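PDB 4N3O: D-glycero-alpha-D-manno-heptose 7-phosphate kinase from Campylobacter jejuni subsp. jejuni, which phosphorylates D-glycero-alpha-D-manno-heptose 7-phosphate at the C-1 position with ATP, the first step toward GDP-D-glycero-alpha-D-manno-heptose for the capsule polysaccharide. Local coordinates for residues Met4-Gln10 / Gly336-Ile342; Arg201-Thr207 / Gly302-Val308. One frame throughout, in Å; residues are numbered along the deposited sequence.

Contact 1 of 2, residues Met4-Gln10 / Gly336-Ile342; sequences MKTIRTQ and GVKSWRI
Arg8 and Trp340 face each other as a hydrogen-bonded antiparallel pair, and the side chain of one lies on the ring of the other. Arg8 CB sits over a face of the indole, 4.0 Å from the centroid of the Trp340 six-membered ring, a CH-pi contact. With CG set between its own N and C (chi1 62°), Trp340 turns the indole back over strand 6-10, where CZ3 reaches Gln10 CB at 4.1 Å. On the same face Lys338 runs alongside Gln10, its CD 3.8 Å from Gln10 CB. On the other face Ile7 CD1 packs against the extended Arg341 chain, 3.5 Å from its CG and 3.6 Å from its NH2, over one face of the guanidinium; Arg341 NE adds a weak hydrogen bond to Met4 O. Between the two faces runs a regular antiparallel ladder, with Arg8 N to Trp340 O (2.9 Å) nearly straight at 169°. It closes on the C-terminal carboxylate: Ile342 O accepts Met4 N, which lies above the carboxylate plane, and OXT takes Thr6 N at 3.3 Å.

Glu197 of the second subunit positions the central pair, its OE1 forming a salt bridge with Arg8 NE and accepting a hydrogen bond from Trp340 NE1, so this face is part of the dimer contact. Across the sheet, the main-chain oxygens of Glu132 and Trp133 bind the Arg341 guanidinium, and that of Gly125 binds Thr9 OG1. The two chain ends thus join as neighbouring strands of the larger mixed sheet, with strand 42-50 on the other side of strand 6-21 and helix 118-134 against Ile7 and Ser339.

Contact 2 of 2, residues Arg201-Thr207 / Gly302-Val308; sequences RTVLYFT and GFMFFFV
Phe206 and Phe303, a non-hydrogen-bonded pair, meet through a CH-pi contact: Phe303 CB lies over one face of the Phe206 ring, 4.2 Å from its centroid, while the two ring planes stand obliquely at 50°. A second contact of this kind lies at the far end of the same face, where Thr202 CG2 sits 4.0 Å from the centroid of the Phe307 ring. Between them the packing is aliphatic against aromatic. Leu204 has CG anti to N (chi1 178°), and the turn at chi2 brings CD1 to within 3.4 Å of Phe303 CD2; Phe305 brings CE1 to 3.6 Å from Thr202 CB. The reverse face is more loosely joined, with Val203 CG2 4.2 Å from Val308 CG1 and Tyr205 CB near the Phe306 ring.

Main-chain hydrogen bonds hold the strands in antiparallel register. Tyr205 N to Met304 O (2.9 Å) is almost linear at 176°, and Phe306 N and Met304 N bond back to Val203 O and Tyr205 O. Beyond strand 202-206, Thr207 N continues the ladder to Gly302 O at 3.2 Å. Thr207 OG1 adds a weak hydrogen bond to the same oxygen.

Other polar groups are held from outside: Thr202 OG1 by Leu198 O, Tyr205 OH by Gly325 N, and Arg201 NE by a salt bridge to Glu197. Strands 202-206 and 303-308, the latter in the C-terminal GHMP kinase region, are the middle strands of a four-stranded antiparallel sheet, flanked by strands 290-296 and 326-327. Helices 276-287 and 313-320 cover the face of Val203, Met304 and Phe306, whereas Trp263 meets Phe305 and Phe307 on the other.

Contact 1 and contact 2 belong to separate sheets of this GHMP kinase, their centres 31 Å apart and their nearest atoms about 15 Å apart. Contact 1 brings the two chain ends together, and both strands of contact 2 lie in the sequence between them. Across the dimer they come together: Arg201 of one subunit packs on Arg8 of the other, and Glu197, salt-bridged to Arg201 within its own chain, also grips Arg8 and Trp340 of its partner. Contact 2 lies nearer the probable active site: between side chains, Phe303 is about 4 Å from Leu116 of the predicted ATP-binding loop and about 6 Å from Arg14, the likely transition-state stabiliser, whereas Gly336 of contact 1 lies about 10 Å from the Arg14 side chain.

Contact 1 of 2, residues Met4-Gln10 / Gly336-Ile342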
HETATM    1  N   MSE A   4      -2.283  27.408  -3.145  1.00 76.95           N
HETATM    2  CA  MSE A   4      -0.828  27.236  -3.354  1.00 74.06           C
HETATM    3  C   MSE A   4       0.086  27.708  -2.248  1.00 72.34           C
HETATM    4  O   MSE A   4       1.281  27.876  -2.480  1.00 75.39           O
HETATM    5  CB  MSE A   4      -0.367  27.902  -4.653  1.00 74.60           C
HETATM    6  CG  MSE A   4      -1.235  27.487  -5.836  1.00 79.78           C
HETATM    7 SE   MSE A   4      -1.080  25.547  -6.156  1.00 86.71          SE
HETATM    8  CE  MSE A   4       0.399  25.698  -7.463  1.00 82.21           C
ATOM      9  N   LYS A   5      -0.440  27.924  -1.045  1.00 70.54           N
ATOM     10  CA  LYS A   5       0.414  28.328   0.080  1.00 69.00           C
ATOM     11  C   LYS A   5       0.639  27.165   1.050  1.00 62.12           C
ATOM     12  O   LYS A   5       1.033  27.379   2.195  1.00 63.23           O
ATOM     13  CB  LYS A   5      -0.180  29.522   0.825  1.00 75.87           C
ATOM     14  CG  LYS A   5      -1.456  29.243   1.604  1.00 82.44           C
ATOM     15  CD  LYS A   5      -1.939  30.511   2.305  1.00 90.05           C
ATOM     16  CE  LYS A   5      -3.179  30.262   3.150  1.00 93.18           C
ATOM     17  NZ  LYS A   5      -2.924  29.287   4.249  1.00 92.77           N
ATOM     18  N   THR A   6       0.395  25.942   0.580  1.00 53.60           N
ATOM     19  CA  THR A   6       0.530  24.738   1.391  1.00 51.00           C
ATOM     20  C   THR A   6       1.406  23.732   0.670  1.00 47.39           C
ATOM     21  O   THR A   6       1.232  23.497  -0.526  1.00 46.08           O
ATOM     22  CB  THR A   6      -0.836  24.074   1.626  1.00 50.48           C
ATOM     23  OG1 THR A   6      -1.726  25.023   2.206  1.00 55.99           O
ATOM     24  CG2 THR A   6      -0.709  22.893   2.548  1.00 49.89           C
ATOM     25  N   ILE A   7       2.341  23.141   1.393  1.00 41.43           N
ATOM     26  CA  ILE A   7       3.234  22.145   0.811  1.00 40.08           C
ATOM     27  C   ILE A   7       3.006  20.876   1.590  1.00 38.02           C
ATOM     28  O   ILE A   7       2.842  20.926   2.803  1.00 36.01           O
ATOM     29  CB  ILE A   7       4.717  22.538   0.989  1.00 42.56           C
ATOM     30  CG1 ILE A   7       5.048  23.816   0.205  1.00 48.54           C
ATOM     31  CG2 ILE A   7       5.654  21.395   0.586  1.00 41.63           C
ATOM     32  CD1 ILE A   7       5.140  23.644  -1.295  1.00 50.52           C
ATOM     33  N   ARG A   8       2.973  19.743   0.897  1.00 35.19           N
ATOM     34  CA  ARG A   8       2.841  18.491   1.580  1.00 34.06           C
ATOM     35  C   ARG A   8       3.932  17.597   1.069  1.00 32.93           C
ATOM     36  O   ARG A   8       4.348  17.732  -0.084  1.00 29.82           O
ATOM     37  CB  ARG A   8       1.491  17.808   1.308  1.00 35.05           C
ATOM     38  CG  ARG A   8       0.240  18.627   1.646  1.00 37.13           C
ATOM     39  CD  ARG A   8      -0.953  17.712   1.885  1.00 37.18           C
ATOM     40  NE  ARG A   8      -2.210  18.391   1.628  1.00 40.49           N
ATOM     41  CZ  ARG A   8      -2.807  19.228   2.475  1.00 44.01           C
ATOM     42  NH1 ARG A   8      -3.930  19.803   2.107  1.00 44.61           N
ATOM     43  NH2 ARG A   8      -2.276  19.518   3.667  1.00 42.73           N
ATOM     44  N   THR A   9       4.411  16.705   1.929  1.00 30.67           N
ATOM     45  CA  THR A   9       5.375  15.700   1.508  1.00 31.75           C
ATOM     46  C   THR A   9       4.967  14.355   2.125  1.00 31.86           C
ATOM     47  O   THR A   9       4.328  14.287   3.202  1.00 31.12           O
ATOM     48  CB  THR A   9       6.850  16.027   1.866  1.00 30.86           C
ATOM     49  OG1 THR A   9       7.069  15.893   3.265  1.00 27.55           O
ATOM     50  CG2 THR A   9       7.221  17.419   1.435  1.00 33.78           C
ATOM     51  N   GLN A  10       5.359  13.299   1.435  1.00 30.37           N
ATOM     52  CA  GLN A  10       5.071  11.930   1.843  1.00 31.89           C
ATOM     53  C   GLN A  10       6.373  11.159   1.605  1.00 32.28           C
ATOM     54  O   GLN A  10       6.930  11.181   0.502  1.00 32.61           O
ATOM     55  CB  GLN A  10       3.911  11.406   1.012  1.00 33.24           C
ATOM     56  CG  GLN A  10       3.508   9.995   1.340  1.00 41.47           C
ATOM     57  CD  GLN A  10       2.269   9.531   0.577  1.00 45.18           C
ATOM     58  OE1 GLN A  10       1.631  10.293  -0.169  1.00 40.85           O
ATOM     59  NE2 GLN A  10       1.921   8.277   0.775  1.00 44.51           N
ATOM     60  N   GLY A 336      10.810   7.477  -3.708  1.00 44.31           N
ATOM     61  CA  GLY A 336      11.253   7.938  -2.405  1.00 44.04           C
ATOM     62  C   GLY A 336      10.335   9.117  -2.075  1.00 42.77           C
ATOM     63  O   GLY A 336       9.176   9.158  -2.521  1.00 40.38           O
ATOM     64  N   VAL A 337      10.857  10.097  -1.339  1.00 41.15           N
ATOM     65  CA  VAL A 337      10.062  11.243  -0.930  1.00 39.12           C
ATOM     66  C   VAL A 337       9.400  11.961  -2.103  1.00 39.68           C
ATOM     67  O   VAL A 337      10.031  12.197  -3.122  1.00 39.37           O
ATOM     68  CB  VAL A 337      10.911  12.271  -0.146  1.00 38.65           C
ATOM     69  CG1 VAL A 337      11.947  12.925  -1.044  1.00 38.56           C
ATOM     70  CG2 VAL A 337      10.019  13.321   0.496  1.00 37.04           C
ATOM     71  N   LYS A 338       8.109  12.260  -1.971  1.00 41.27           N
ATOM     72  CA  LYS A 338       7.425  13.043  -3.001  1.00 43.14           C
ATOM     73  C   LYS A 338       6.811  14.278  -2.330  1.00 36.81           C
ATOM     74  O   LYS A 338       6.547  14.273  -1.142  1.00 35.34           O
ATOM     75  CB  LYS A 338       6.353  12.252  -3.773  1.00 48.63           C
ATOM     76  CG  LYS A 338       5.049  11.978  -3.040  1.00 53.88           C
ATOM     77  CD  LYS A 338       4.890  10.542  -2.578  1.00 59.82           C
ATOM     78  CE  LYS A 338       4.562   9.654  -3.763  1.00 59.97           C
ATOM     79  NZ  LYS A 338       4.311   8.261  -3.327  1.00 60.25           N
ATOM     80  N   SER A 339       6.618  15.341  -3.091  1.00 35.56           N
ATOM     81  CA  SER A 339       6.022  16.551  -2.553  1.00 35.85           C
ATOM     82  C   SER A 339       5.164  17.211  -3.580  1.00 35.01           C
ATOM     83  O   SER A 339       5.362  17.020  -4.764  1.00 35.39           O
ATOM     84  CB  SER A 339       7.098  17.549  -2.178  1.00 36.23           C
ATOM     85  OG  SER A 339       7.776  17.896  -3.346  1.00 38.24           O
ATOM     86  N   TRP A 340       4.226  18.020  -3.110  1.00 35.67           N
ATOM     87  CA  TRP A 340       3.345  18.766  -3.983  1.00 37.29           C
ATOM     88  C   TRP A 340       2.847  19.990  -3.254  1.00 39.29           C
ATOM     89  O   TRP A 340       2.902  20.061  -2.034  1.00 39.20           O
ATOM     90  CB  TRP A 340       2.177  17.894  -4.479  1.00 37.11           C
ATOM     91  CG  TRP A 340       1.230  17.341  -3.407  1.00 35.97           C
ATOM     92  CD1 TRP A 340       0.007  17.841  -3.066  1.00 36.21           C
ATOM     93  CD2 TRP A 340       1.417  16.169  -2.601  1.00 33.70           C
ATOM     94  NE1 TRP A 340      -0.581  17.058  -2.107  1.00 35.65           N
ATOM     95  CE2 TRP A 340       0.261  16.019  -1.805  1.00 34.74           C
ATOM     96  CE3 TRP A 340       2.444  15.231  -2.477  1.00 33.76           C
ATOM     97  CZ2 TRP A 340       0.120  14.987  -0.874  1.00 32.66           C
ATOM     98  CZ3 TRP A 340       2.294  14.190  -1.556  1.00 31.45           C
ATOM     99  CH2 TRP A 340       1.146  14.080  -0.772  1.00 30.64           C
ATOM    100  N   ARG A 341       2.381  20.954  -4.033  1.00 46.75           N
ATOM    101  CA  ARG A 341       1.906  22.232  -3.547  1.00 52.82           C
ATOM    102  C   ARG A 341       0.413  22.267  -3.837  1.00 54.76           C
ATOM    103  O   ARG A 341      -0.022  21.780  -4.869  1.00 58.88           O
ATOM    104  CB  ARG A 341       2.635  23.322  -4.326  1.00 59.48           C
ATOM    105  CG  ARG A 341       2.762  24.666  -3.641  1.00 67.51           C
ATOM    106  CD  ARG A 341       3.505  25.657  -4.535  1.00 73.50           C
ATOM    107  NE  ARG A 341       4.221  26.672  -3.752  1.00 81.48           N
ATOM    108  CZ  ARG A 341       5.543  26.679  -3.517  1.00 82.98           C
ATOM    109  NH1 ARG A 341       6.068  27.653  -2.776  1.00 80.47           N
ATOM    110  NH2 ARG A 341       6.355  25.736  -4.020  1.00 79.05           N
ATOM    111  N   ILE A 342      -0.372  22.815  -2.926  1.00 60.39           N
ATOM    112  CA  ILE A 342      -1.813  22.872  -3.112  1.00 65.27           C
ATOM    113  C   ILE A 342      -2.314  24.207  -2.557  1.00 69.48           C
ATOM    114  O   ILE A 342      -3.325  24.752  -2.992  1.00 78.53           O
ATOM    115  CB  ILE A 342      -2.487  21.646  -2.433  1.00 68.66           C
ATOM    116  CG1 ILE A 342      -3.865  21.317  -3.046  1.00 68.99           C
ATOM    117  CG2 ILE A 342      -2.504  21.801  -0.909  1.00 69.75           C
ATOM    118  CD1 ILE A 342      -4.953  22.344  -2.824  1.00 75.02           C
ATOM    119  OXT ILE A 342      -1.704  24.818  -1.678  1.00 68.63           O
TER

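Contact 2 of 2, residues Arg201-Thr207 / Gly302-Val308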
ATOM      1  N   ARG A 201       4.781 -13.377  -0.775  1.00 36.75           N
ATOM      2  CA  ARG A 201       5.476 -14.274   0.147  1.00 42.77           C
ATOM      3  C   ARG A 201       5.715 -13.678   1.516  1.00 40.64           C
ATOM      4  O   ARG A 201       6.379 -14.296   2.321  1.00 46.06           O
ATOM      5  CB  ARG A 201       6.902 -14.522  -0.343  1.00 48.38           C
ATOM      6  CG  ARG A 201       7.119 -14.969  -1.765  1.00 51.07           C
ATOM      7  CD  ARG A 201       7.180 -16.446  -1.915  1.00 56.31           C
ATOM      8  NE  ARG A 201       7.788 -16.779  -3.189  1.00 63.77           N
ATOM      9  CZ  ARG A 201       7.965 -18.020  -3.617  1.00 71.02           C
ATOM     10  NH1 ARG A 201       8.519 -18.238  -4.802  1.00 69.38           N
ATOM     11  NH2 ARG A 201       7.567 -19.044  -2.867  1.00 77.38           N
ATOM     12  N   THR A 202       5.240 -12.487   1.811  1.00 40.51           N
ATOM     13  CA  THR A 202       5.625 -11.928   3.084  1.00 38.52           C
ATOM     14  C   THR A 202       4.509 -11.362   3.946  1.00 38.30           C
ATOM     15  O   THR A 202       3.504 -10.879   3.457  1.00 37.07           O
ATOM     16  CB  THR A 202       6.741 -10.844   2.892  1.00 42.57           C
ATOM     17  OG1 THR A 202       6.304  -9.809   2.024  1.00 41.22           O
ATOM     18  CG2 THR A 202       7.996 -11.442   2.286  1.00 45.71           C
ATOM     19  N   VAL A 203       4.719 -11.457   5.254  1.00 38.27           N
ATOM     20  CA  VAL A 203       3.805 -10.943   6.250  1.00 37.75           C
ATOM     21  C   VAL A 203       4.592 -10.107   7.258  1.00 36.43           C
ATOM     22  O   VAL A 203       5.623 -10.530   7.753  1.00 36.92           O
ATOM     23  CB  VAL A 203       3.121 -12.080   7.017  1.00 37.15           C
ATOM     24  CG1 VAL A 203       2.306 -11.513   8.180  1.00 38.88           C
ATOM     25  CG2 VAL A 203       2.253 -12.898   6.086  1.00 37.82           C
ATOM     26  N   LEU A 204       4.097  -8.920   7.545  1.00 37.34           N
ATOM     27  CA  LEU A 204       4.732  -8.000   8.489  1.00 38.20           C
ATOM     28  C   LEU A 204       3.824  -7.928   9.717  1.00 38.22           C
ATOM     29  O   LEU A 204       2.653  -7.582   9.596  1.00 36.85           O
ATOM     30  CB  LEU A 204       4.847  -6.619   7.842  1.00 38.98           C
ATOM     31  CG  LEU A 204       5.457  -5.517   8.707  1.00 46.04           C
ATOM     32  CD1 LEU A 204       6.845  -5.918   9.169  1.00 46.55           C
ATOM     33  CD2 LEU A 204       5.508  -4.188   7.960  1.00 47.65           C
ATOM     34  N   TYR A 205       4.359  -8.254  10.888  1.00 39.92           N
ATOM     35  CA  TYR A 205       3.578  -8.276  12.119  1.00 40.20           C
ATOM     36  C   TYR A 205       4.204  -7.467  13.241  1.00 42.40           C
ATOM     37  O   TYR A 205       5.335  -7.713  13.617  1.00 41.24           O
ATOM     38  CB  TYR A 205       3.456  -9.728  12.575  1.00 41.38           C
ATOM     39  CG  TYR A 205       2.759  -9.951  13.903  1.00 42.12           C
ATOM     40  CD1 TYR A 205       1.381  -9.791  14.023  1.00 42.45           C
ATOM     41  CD2 TYR A 205       3.473 -10.378  15.030  1.00 44.46           C
ATOM     42  CE1 TYR A 205       0.735 -10.014  15.224  1.00 43.93           C
ATOM     43  CE2 TYR A 205       2.836 -10.606  16.239  1.00 42.81           C
ATOM     44  CZ  TYR A 205       1.468 -10.421  16.329  1.00 45.75           C
ATOM     45  OH  TYR A 205       0.816 -10.633  17.519  1.00 52.50           O
ATOM     46  N   PHE A 206       3.455  -6.499  13.760  1.00 44.91           N
ATOM     47  CA  PHE A 206       3.883  -5.720  14.910  1.00 47.69           C
ATOM     48  C   PHE A 206       3.389  -6.470  16.125  1.00 48.45           C
ATOM     49  O   PHE A 206       2.206  -6.768  16.239  1.00 53.85           O
ATOM     50  CB  PHE A 206       3.348  -4.298  14.873  1.00 51.17           C
ATOM     51  CG  PHE A 206       4.088  -3.409  13.913  1.00 55.17           C
ATOM     52  CD1 PHE A 206       5.210  -2.707  14.330  1.00 60.24           C
ATOM     53  CD2 PHE A 206       3.673  -3.277  12.596  1.00 54.00           C
ATOM     54  CE1 PHE A 206       5.904  -1.887  13.449  1.00 58.35           C
ATOM     55  CE2 PHE A 206       4.352  -2.456  11.720  1.00 52.21           C
ATOM     56  CZ  PHE A 206       5.470  -1.764  12.145  1.00 55.74           C
ATOM     57  N   THR A 207       4.305  -6.736  17.041  1.00 49.44           N
ATOM     58  CA  THR A 207       4.045  -7.583  18.201  1.00 52.99           C
ATOM     59  C   THR A 207       3.284  -7.030  19.397  1.00 55.50           C
ATOM     60  O   THR A 207       2.461  -7.750  19.977  1.00 56.38           O
ATOM     61  CB  THR A 207       5.384  -8.060  18.772  1.00 51.49           C
ATOM     62  OG1 THR A 207       6.115  -6.925  19.245  1.00 51.72           O
ATOM     63  CG2 THR A 207       6.200  -8.788  17.703  1.00 49.32           C
ATOM     64  N   GLY A 302       8.465  -3.460  18.423  1.00 71.99           N
ATOM     65  CA  GLY A 302       9.157  -4.394  17.544  1.00 66.91           C
ATOM     66  C   GLY A 302       8.247  -5.052  16.524  1.00 62.07           C
ATOM     67  O   GLY A 302       7.019  -5.005  16.638  1.00 59.96           O
ATOM     68  N   PHE A 303       8.854  -5.676  15.523  1.00 57.73           N
ATOM     69  CA  PHE A 303       8.086  -6.363  14.507  1.00 60.34           C
ATOM     70  C   PHE A 303       8.800  -7.603  14.038  1.00 55.83           C
ATOM     71  O   PHE A 303       9.997  -7.782  14.281  1.00 51.32           O
ATOM     72  CB  PHE A 303       7.821  -5.463  13.310  1.00 59.60           C
ATOM     73  CG  PHE A 303       9.045  -5.107  12.537  1.00 62.85           C
ATOM     74  CD1 PHE A 303       9.833  -4.024  12.916  1.00 64.38           C
ATOM     75  CD2 PHE A 303       9.406  -5.835  11.411  1.00 67.73           C
ATOM     76  CE1 PHE A 303      10.957  -3.684  12.189  1.00 60.19           C
ATOM     77  CE2 PHE A 303      10.538  -5.495  10.678  1.00 67.94           C
ATOM     78  CZ  PHE A 303      11.308  -4.414  11.068  1.00 60.28           C
HETATM   79  N   MSE A 304       8.038  -8.478  13.395  1.00 47.34           N
HETATM   80  CA  MSE A 304       8.596  -9.684  12.833  1.00 46.46           C
HETATM   81  C   MSE A 304       8.212  -9.605  11.403  1.00 42.35           C
HETATM   82  O   MSE A 304       7.175  -9.063  11.071  1.00 44.07           O
HETATM   83  CB  MSE A 304       8.075 -10.940  13.512  1.00 49.59           C
HETATM   84  CG  MSE A 304       8.926 -11.226  14.741  1.00 54.28           C
HETATM   85 SE   MSE A 304       8.267 -12.788  15.730  0.78 66.13          SE
HETATM   86  CE  MSE A 304       9.868 -13.882  15.403  1.00 61.96           C
ATOM     87  N   PHE A 305       9.062 -10.140  10.549  1.00 41.25           N
ATOM     88  CA  PHE A 305       8.851 -10.135   9.127  1.00 42.71           C
ATOM     89  C   PHE A 305       8.998 -11.581   8.714  1.00 43.60           C
ATOM     90  O   PHE A 305      10.002 -12.208   9.026  1.00 45.65           O
ATOM     91  CB  PHE A 305       9.908  -9.225   8.512  1.00 45.05           C
ATOM     92  CG  PHE A 305       9.935  -9.223   7.040  1.00 50.38           C
ATOM     93  CD1 PHE A 305       8.812  -8.860   6.316  1.00 59.05           C
ATOM     94  CD2 PHE A 305      11.107  -9.482   6.367  1.00 57.38           C
ATOM     95  CE1 PHE A 305       8.843  -8.822   4.934  1.00 59.12           C
ATOM     96  CE2 PHE A 305      11.149  -9.448   4.981  1.00 62.47           C
ATOM     97  CZ  PHE A 305      10.017  -9.120   4.265  1.00 60.06           C
ATOM     98  N   PHE A 306       7.976 -12.135   8.072  1.00 44.94           N
ATOM     99  CA  PHE A 306       8.015 -13.552   7.674  1.00 45.51           C
ATOM    100  C   PHE A 306       7.941 -13.800   6.179  1.00 44.66           C
ATOM    101  O   PHE A 306       7.434 -12.985   5.412  1.00 44.49           O
ATOM    102  CB  PHE A 306       6.827 -14.328   8.271  1.00 43.53           C
ATOM    103  CG  PHE A 306       6.724 -14.271   9.765  1.00 41.29           C
ATOM    104  CD1 PHE A 306       7.537 -15.051  10.555  1.00 40.91           C
ATOM    105  CD2 PHE A 306       5.756 -13.494  10.374  1.00 42.13           C
ATOM    106  CE1 PHE A 306       7.422 -15.028  11.929  1.00 41.52           C
ATOM    107  CE2 PHE A 306       5.635 -13.465  11.756  1.00 42.85           C
ATOM    108  CZ  PHE A 306       6.471 -14.235  12.535  1.00 40.87           C
ATOM    109  N   PHE A 307       8.474 -14.951   5.800  1.00 47.47           N
ATOM    110  CA  PHE A 307       8.392 -15.494   4.450  1.00 50.42           C
ATOM    111  C   PHE A 307       7.437 -16.676   4.571  1.00 46.62           C
ATOM    112  O   PHE A 307       7.610 -17.540   5.430  1.00 42.03           O
ATOM    113  CB  PHE A 307       9.737 -15.953   3.924  1.00 55.54           C
ATOM    114  CG  PHE A 307      10.429 -14.939   3.095  1.00 67.05           C
ATOM    115  CD1 PHE A 307      10.842 -13.743   3.644  1.00 79.77           C
ATOM    116  CD2 PHE A 307      10.695 -15.192   1.755  1.00 76.69           C
ATOM    117  CE1 PHE A 307      11.489 -12.795   2.870  1.00 83.31           C
ATOM    118  CE2 PHE A 307      11.340 -14.258   0.977  1.00 81.71           C
ATOM    119  CZ  PHE A 307      11.738 -13.054   1.537  1.00 88.92           C
ATOM    120  N   VAL A 308       6.421 -16.685   3.723  1.00 42.98           N
ATOM    121  CA  VAL A 308       5.394 -17.710   3.755  1.00 45.16           C
ATOM    122  C   VAL A 308       4.972 -18.123   2.358  1.00 44.20           C
ATOM    123  O   VAL A 308       5.104 -17.378   1.393  1.00 44.10           O
ATOM    124  CB  VAL A 308       4.131 -17.182   4.464  1.00 44.97           C
ATOM    125  CG1 VAL A 308       3.497 -16.049   3.667  1.00 42.44           C
ATOM    126  CG2 VAL A 308       3.122 -18.296   4.685  1.00 46.23           C
TER